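Local coordinates for beta-porphyranase (Bacteroides plebeius, PDB 4AWD), which hydrolyses the sulfated red-seaweed polysaccharide porphyran at its beta-D-galactopyranose-(1->4)-alpha-L-galactopyranose-6-sulfate linkages, releasing mostly a sulfated disaccharide, at residues 83-88 with 101-106; 116-121 with 293-298. All blocks are in the same frame, centred on the assembly; numbering follows the deposited sequence.

Interaction 1 (83-88 with 101-106); sequences TFKAEN and TVLSPT
Asn88 ND2 has two acceptors on strand 95-107: Thr101 OG1, at 3.1 Å, and the backbone carbonyl O of Ile99, just before 101-106. The bond to Thr101 is nearly straight, with an angle of 160° at the hydrogen, and OG1 lies close to the plane of the amide. An asparagine suits this position in the beta-jelly-roll fold of family GH16, because a short, flat amide with two N-H groups can tie a chain turn to a neighbouring strand. Strand 117-126 runs between the strands of the two segments, so what meets here are side chains reaching across it. Ala120 of that middle strand offers just a methyl group, small enough to let longer chains close over it. Leu103 is the forked piece: with CG anti to the backbone N (chi1 -179°), CD2 comes to 4.2 Å from Thr83 CG2, and CD1 lies 4.1 Å from Lys85 CE. Lys85 and Leu103 cross at about a right angle. The aliphatic part of the lysine thus serves the apolar patch while NZ goes on to a salt bridge with Glu107. Thr83 divides its duties similarly, its methyl turned to Leu103 and its OG1 bonded to Gly78 N. A short 3-10 turn brings Asn88 round, its N reaching Lys85 O at 3.2 Å.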
loop_
_atom_site.group_PDB
_atom_site.type_symbol
_atom_site.label_atom_id
_atom_site.label_comp_id
_atom_site.label_asym_id
_atom_site.label_seq_id
_atom_site.Cartn_x
_atom_site.Cartn_y
_atom_site.Cartn_z
ATOM N N THR A 83 -4.745 -12.815 -8.839
ATOM C CA THR A 83 -4.367 -11.648 -9.600
ATOM C C THR A 83 -5.363 -10.506 -9.332
ATOM O O THR A 83 -6.037 -10.504 -8.287
ATOM C CB THR A 83 -4.139 -11.990 -11.095
ATOM O OG1 THR A 83 -3.720 -10.811 -11.793
ATOM C CG2 THR A 83 -5.379 -12.591 -11.738
ATOM N N PHE A 84 -5.455 -9.542 -10.248
ATOM C CA PHE A 84 -6.282 -8.351 -10.027
ATOM C C PHE A 84 -7.235 -8.113 -11.194
ATOM O O PHE A 84 -6.845 -8.204 -12.345
ATOM C CB PHE A 84 -5.407 -7.113 -9.829
ATOM C CG PHE A 84 -4.149 -7.360 -8.994
ATOM C CD1 PHE A 84 -4.238 -7.592 -7.617
ATOM C CD2 PHE A 84 -2.882 -7.274 -9.578
ATOM C CE1 PHE A 84 -3.080 -7.798 -6.851
ATOM C CE2 PHE A 84 -1.734 -7.499 -8.858
ATOM C CZ PHE A 84 -1.818 -7.746 -7.476
ATOM N N LYS A 85 -8.487 -7.806 -10.894
ATOM C CA LYS A 85 -9.420 -7.465 -11.944
ATOM C C LYS A 85 -10.124 -6.151 -11.641
ATOM O O LYS A 85 -10.442 -5.853 -10.490
ATOM C CB LYS A 85 -10.429 -8.585 -12.137
ATOM C CG LYS A 85 -9.823 -9.906 -12.548
ATOM C CD LYS A 85 -9.310 -9.847 -13.975
ATOM C CE LYS A 85 -8.872 -11.213 -14.423
ATOM N NZ LYS A 85 -7.771 -11.187 -15.395
ATOM N N ALA A 86 -10.373 -5.381 -12.690
ATOM C CA ALA A 86 -11.117 -4.130 -12.579
ATOM C C ALA A 86 -12.512 -4.338 -11.995
ATOM O O ALA A 86 -12.977 -3.521 -11.199
ATOM C CB ALA A 86 -11.201 -3.418 -13.948
ATOM N N GLU A 87 -13.163 -5.433 -12.378
ATOM C CA GLU A 87 -14.521 -5.749 -11.916
ATOM C C GLU A 87 -14.625 -5.953 -10.403
ATOM O O GLU A 87 -15.736 -5.916 -9.860
ATOM C CB GLU A 87 -15.078 -6.998 -12.634
ATOM C CG GLU A 87 -15.194 -6.880 -14.148
ATOM C CD GLU A 87 -13.832 -6.913 -14.847
ATOM O OE1 GLU A 87 -12.875 -7.520 -14.309
ATOM O OE2 GLU A 87 -13.707 -6.313 -15.932
ATOM N N ASN A 88 -13.487 -6.175 -9.734
ATOM C CA ASN A 88 -13.449 -6.369 -8.280
ATOM C C ASN A 88 -13.353 -5.069 -7.488
ATOM O O ASN A 88 -13.320 -5.087 -6.245
ATOM C CB ASN A 88 -12.287 -7.283 -7.879
ATOM C CG ASN A 88 -12.518 -8.733 -8.267
ATOM O OD1 ASN A 88 -12.745 -9.056 -9.434
ATOM N ND2 ASN A 88 -12.450 -9.611 -7.286
ATOM N N THR A 101 -12.717 -12.543 -5.086
ATOM C CA THR A 101 -13.655 -13.499 -5.659
ATOM C C THR A 101 -12.901 -14.691 -6.222
ATOM O O THR A 101 -11.704 -14.596 -6.515
ATOM C CB THR A 101 -14.469 -12.871 -6.808
ATOM O OG1 THR A 101 -13.572 -12.467 -7.858
ATOM C CG2 THR A 101 -15.291 -11.662 -6.314
ATOM N N VAL A 102 -13.610 -15.805 -6.361
ATOM C CA VAL A 102 -13.162 -16.927 -7.169
ATOM C C VAL A 102 -12.982 -16.450 -8.615
ATOM O O VAL A 102 -13.839 -15.761 -9.157
ATOM C CB VAL A 102 -14.208 -18.081 -7.095
ATOM C CG1 VAL A 102 -13.940 -19.146 -8.124
ATOM C CG2 VAL A 102 -14.222 -18.685 -5.683
ATOM N N LEU A 103 -11.856 -16.781 -9.234
ATOM C CA LEU A 103 -11.663 -16.441 -10.638
ATOM C C LEU A 103 -11.986 -17.642 -11.502
ATOM O O LEU A 103 -11.366 -18.685 -11.364
ATOM C CB LEU A 103 -10.229 -15.974 -10.909
ATOM C CG LEU A 103 -9.992 -15.593 -12.373
ATOM C CD1 LEU A 103 -10.887 -14.433 -12.790
ATOM C CD2 LEU A 103 -8.560 -15.262 -12.591
ATOM N N SER A 104 -12.952 -17.484 -12.398
ATOM C CA SER A 104 -13.423 -18.584 -13.228
ATOM C C SER A 104 -13.792 -18.091 -14.625
ATOM O O SER A 104 -14.571 -17.167 -14.754
ATOM C CB SER A 104 -14.634 -19.261 -12.580
ATOM O OG SER A 104 -14.969 -20.448 -13.280
ATOM N N PRO A 105 -13.246 -18.715 -15.674
ATOM C CA PRO A 105 -12.288 -19.801 -15.576
ATOM C C PRO A 105 -10.937 -19.384 -14.994
ATOM O O PRO A 105 -10.561 -18.204 -14.981
ATOM C CB PRO A 105 -12.112 -20.258 -17.036
ATOM C CG PRO A 105 -12.649 -19.160 -17.862
ATOM C CD PRO A 105 -13.709 -18.518 -17.059
ATOM N N THR A 106 -10.239 -20.383 -14.492
ATOM C CA THR A 106 -8.848 -20.293 -14.091
ATOM C C THR A 106 -8.011 -19.564 -15.172
ATOM O O THR A 106 -8.382 -19.564 -16.347
ATOM C CB THR A 106 -8.393 -21.755 -13.784
ATOM O OG1 THR A 106 -8.378 -21.968 -12.357
ATOM C CG2 THR A 106 -7.104 -22.096 -14.387
#

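Interaction 2 (116-121 with 293-298); sequences KYRLAG and KQVPTA
The loop between strands 281-285 and 308-321, near residues expected to bind substrate, folds down here onto strand 117-126 of the jelly roll. The side chain of Val295 is about 9 Å from those of Arg79 and Glu287, both assigned to substrate binding by similarity. Leu119 is the strand's main anchor. Its CD1 meets Val295 CB at 3.7 Å and Pro296 CD at 3.9 Å, so one methyl fills the angle between two consecutive loop residues. The other branch, CD2, packs against the carbonyl oxygen Pro296 O at 3.4 Å, a van der Waals contact of a methyl with the loop backbone. CG stands anti to the carbonyl carbon (chi1 -73°), which carries both methyls out to the loop. Leucine fits as a flexible fork, valine and proline as compact, stiff partners. No hydrogen bond joins the two segments. Beside this patch the extended chain of Arg118 brings NH2 to 3.4 Å from Val295 CG2, the methyl meeting the guanidinium obliquely, so that the arginine borders the apolar group at its more exposed side. An inverse gamma turn centred on Gln294 bends the loop just before Val295; its Val295 N to Lys293 O bond of 3.0 Å is weak, while Gln294 O is also bonded by Thr146 and Arg187. Lys116 and Tyr117 both face Glu107, a classic beta bulge at the start of the strand, before the residues that touch the loop. Leucine, valine and proline thus seat a long loop on a strand of the GH16 jelly roll.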
loop_
_atom_site.group_PDB
_atom_site.type_symbol
_atom_site.label_atom_id
_atom_site.label_comp_id
_atom_site.label_asym_id
_atom_site.label_seq_id
_atom_site.Cartn_x
_atom_site.Cartn_y
_atom_site.Cartn_z
ATOM N N LYS A 116 -2.437 -20.630 -13.377
ATOM C CA LYS A 116 -1.678 -19.782 -12.474
ATOM C C LYS A 116 -2.611 -19.116 -11.467
ATOM O O LYS A 116 -2.293 -19.089 -10.288
ATOM C CB LYS A 116 -0.866 -18.753 -13.264
ATOM C CG LYS A 116 0.008 -17.847 -12.411
ATOM C CD LYS A 116 1.018 -17.028 -13.254
ATOM C CE LYS A 116 2.074 -17.918 -13.936
ATOM N NZ LYS A 116 2.996 -18.533 -12.928
ATOM N N TYR A 117 -3.768 -18.632 -11.929
ATOM C CA TYR A 117 -4.693 -17.834 -11.096
ATOM C C TYR A 117 -6.102 -18.421 -10.977
ATOM O O TYR A 117 -6.741 -18.733 -11.977
ATOM C CB TYR A 117 -4.809 -16.397 -11.634
ATOM C CG TYR A 117 -3.490 -15.660 -11.698
ATOM C CD1 TYR A 117 -2.782 -15.364 -10.530
ATOM C CD2 TYR A 117 -2.958 -15.247 -12.920
ATOM C CE1 TYR A 117 -1.575 -14.692 -10.570
ATOM C CE2 TYR A 117 -1.755 -14.564 -12.970
ATOM C CZ TYR A 117 -1.066 -14.299 -11.782
ATOM O OH TYR A 117 0.127 -13.630 -11.807
ATOM N N ARG A 118 -6.577 -18.557 -9.746
ATOM C CA ARG A 118 -7.950 -18.996 -9.490
ATOM C C ARG A 118 -8.649 -18.074 -8.507
ATOM O O ARG A 118 -9.803 -18.303 -8.151
ATOM C CB ARG A 118 -7.992 -20.447 -8.994
ATOM C CG ARG A 118 -7.330 -20.649 -7.639
ATOM C CD ARG A 118 -7.365 -22.088 -7.196
ATOM N NE ARG A 118 -7.231 -22.205 -5.743
ATOM C CZ ARG A 118 -6.086 -22.444 -5.101
ATOM N NH1 ARG A 118 -4.936 -22.595 -5.769
ATOM N NH2 ARG A 118 -6.091 -22.539 -3.777
ATOM N N LEU A 119 -7.942 -17.039 -8.067
ATOM C CA LEU A 119 -8.521 -16.015 -7.220
ATOM C C LEU A 119 -8.338 -14.653 -7.866
ATOM O O LEU A 119 -7.305 -14.369 -8.498
ATOM C CB LEU A 119 -7.890 -16.039 -5.819
ATOM C CG LEU A 119 -8.261 -17.193 -4.870
ATOM C CD1 LEU A 119 -7.275 -17.279 -3.710
ATOM C CD2 LEU A 119 -9.685 -17.047 -4.341
ATOM N N ALA A 120 -9.347 -13.807 -7.727
ATOM C CA ALA A 120 -9.221 -12.443 -8.207
ATOM C C ALA A 120 -9.351 -11.442 -7.061
ATOM O O ALA A 120 -10.305 -11.494 -6.267
ATOM C CB ALA A 120 -10.216 -12.164 -9.324
ATOM N N GLY A 121 -8.360 -10.556 -6.968
ATOM C CA GLY A 121 -8.435 -9.389 -6.081
ATOM C C GLY A 121 -8.463 -8.088 -6.861
ATOM O O GLY A 121 -8.820 -8.065 -8.040
ATOM N N LYS A 293 -0.355 -19.825 2.681
ATOM C CA LYS A 293 -0.840 -20.678 1.608
ATOM C C LYS A 293 -2.275 -21.160 1.797
ATOM O O LYS A 293 -2.819 -21.809 0.908
ATOM C CB LYS A 293 0.117 -21.857 1.380
ATOM N N GLN A 294 -2.902 -20.849 2.927
ATOM C CA GLN A 294 -4.336 -21.131 3.073
ATOM C C GLN A 294 -5.161 -19.956 2.554
ATOM O O GLN A 294 -5.844 -19.242 3.312
ATOM C CB GLN A 294 -4.714 -21.513 4.507
ATOM C CG GLN A 294 -3.949 -22.741 4.988
ATOM C CD GLN A 294 -4.357 -23.190 6.364
ATOM O OE1 GLN A 294 -5.555 -23.252 6.680
ATOM N NE2 GLN A 294 -3.365 -23.529 7.201
ATOM N N VAL A 295 -5.048 -19.766 1.242
ATOM C CA VAL A 295 -5.726 -18.717 0.507
ATOM C C VAL A 295 -7.223 -18.993 0.534
ATOM O O VAL A 295 -7.635 -20.132 0.792
ATOM C CB VAL A 295 -5.214 -18.630 -0.956
ATOM C CG1 VAL A 295 -3.729 -18.288 -0.975
ATOM C CG2 VAL A 295 -5.479 -19.935 -1.711
ATOM N N PRO A 296 -8.042 -17.946 0.304
ATOM C CA PRO A 296 -9.510 -18.081 0.340
ATOM C C PRO A 296 -10.036 -19.180 -0.582
ATOM O O PRO A 296 -9.599 -19.281 -1.731
ATOM C CB PRO A 296 -10.000 -16.710 -0.125
ATOM C CG PRO A 296 -8.888 -15.754 0.265
ATOM C CD PRO A 296 -7.612 -16.548 0.085
ATOM N N THR A 297 -10.921 -20.030 -0.058
ATOM C CA THR A 297 -11.626 -21.016 -0.877
ATOM C C THR A 297 -12.867 -20.327 -1.396
ATOM O O THR A 297 -13.138 -19.192 -1.015
ATOM C CB THR A 297 -12.115 -22.234 -0.057
ATOM O OG1 THR A 297 -13.090 -21.793 0.904
ATOM C CG2 THR A 297 -10.964 -22.963 0.640
ATOM N N ALA A 298 -13.644 -21.023 -2.226
ATOM C CA ALA A 298 -14.964 -20.544 -2.642
ATOM C C ALA A 298 -15.841 -20.203 -1.446
ATOM O O ALA A 298 -16.446 -19.116 -1.387
ATOM C CB ALA A 298 -15.657 -21.559 -3.538
#

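Strand 117-126 joins the two contacts, whose centres are 9 Å apart. It lies between the strands of interaction 1, probably hydrogen-bonded to both: Thr83 O to Gly121 N at 2.7 Å and Thr101 O to Ala120 N at 2.8 Å. Alternation along the strand then separates the contacts, since Ala120 turns its methyl to the face where 83-88 meets 101-106, while Leu119 turns the other way, to the loop of interaction 2. Both sit near Trp75 and Arg79, assigned to substrate binding by similarity: the side chain of Thr83 is about 7 Å from that of Trp75 and about 8 Å from that of Arg79, and the side chain of Val295 in interaction 2 is about 9 Å from that of Arg79.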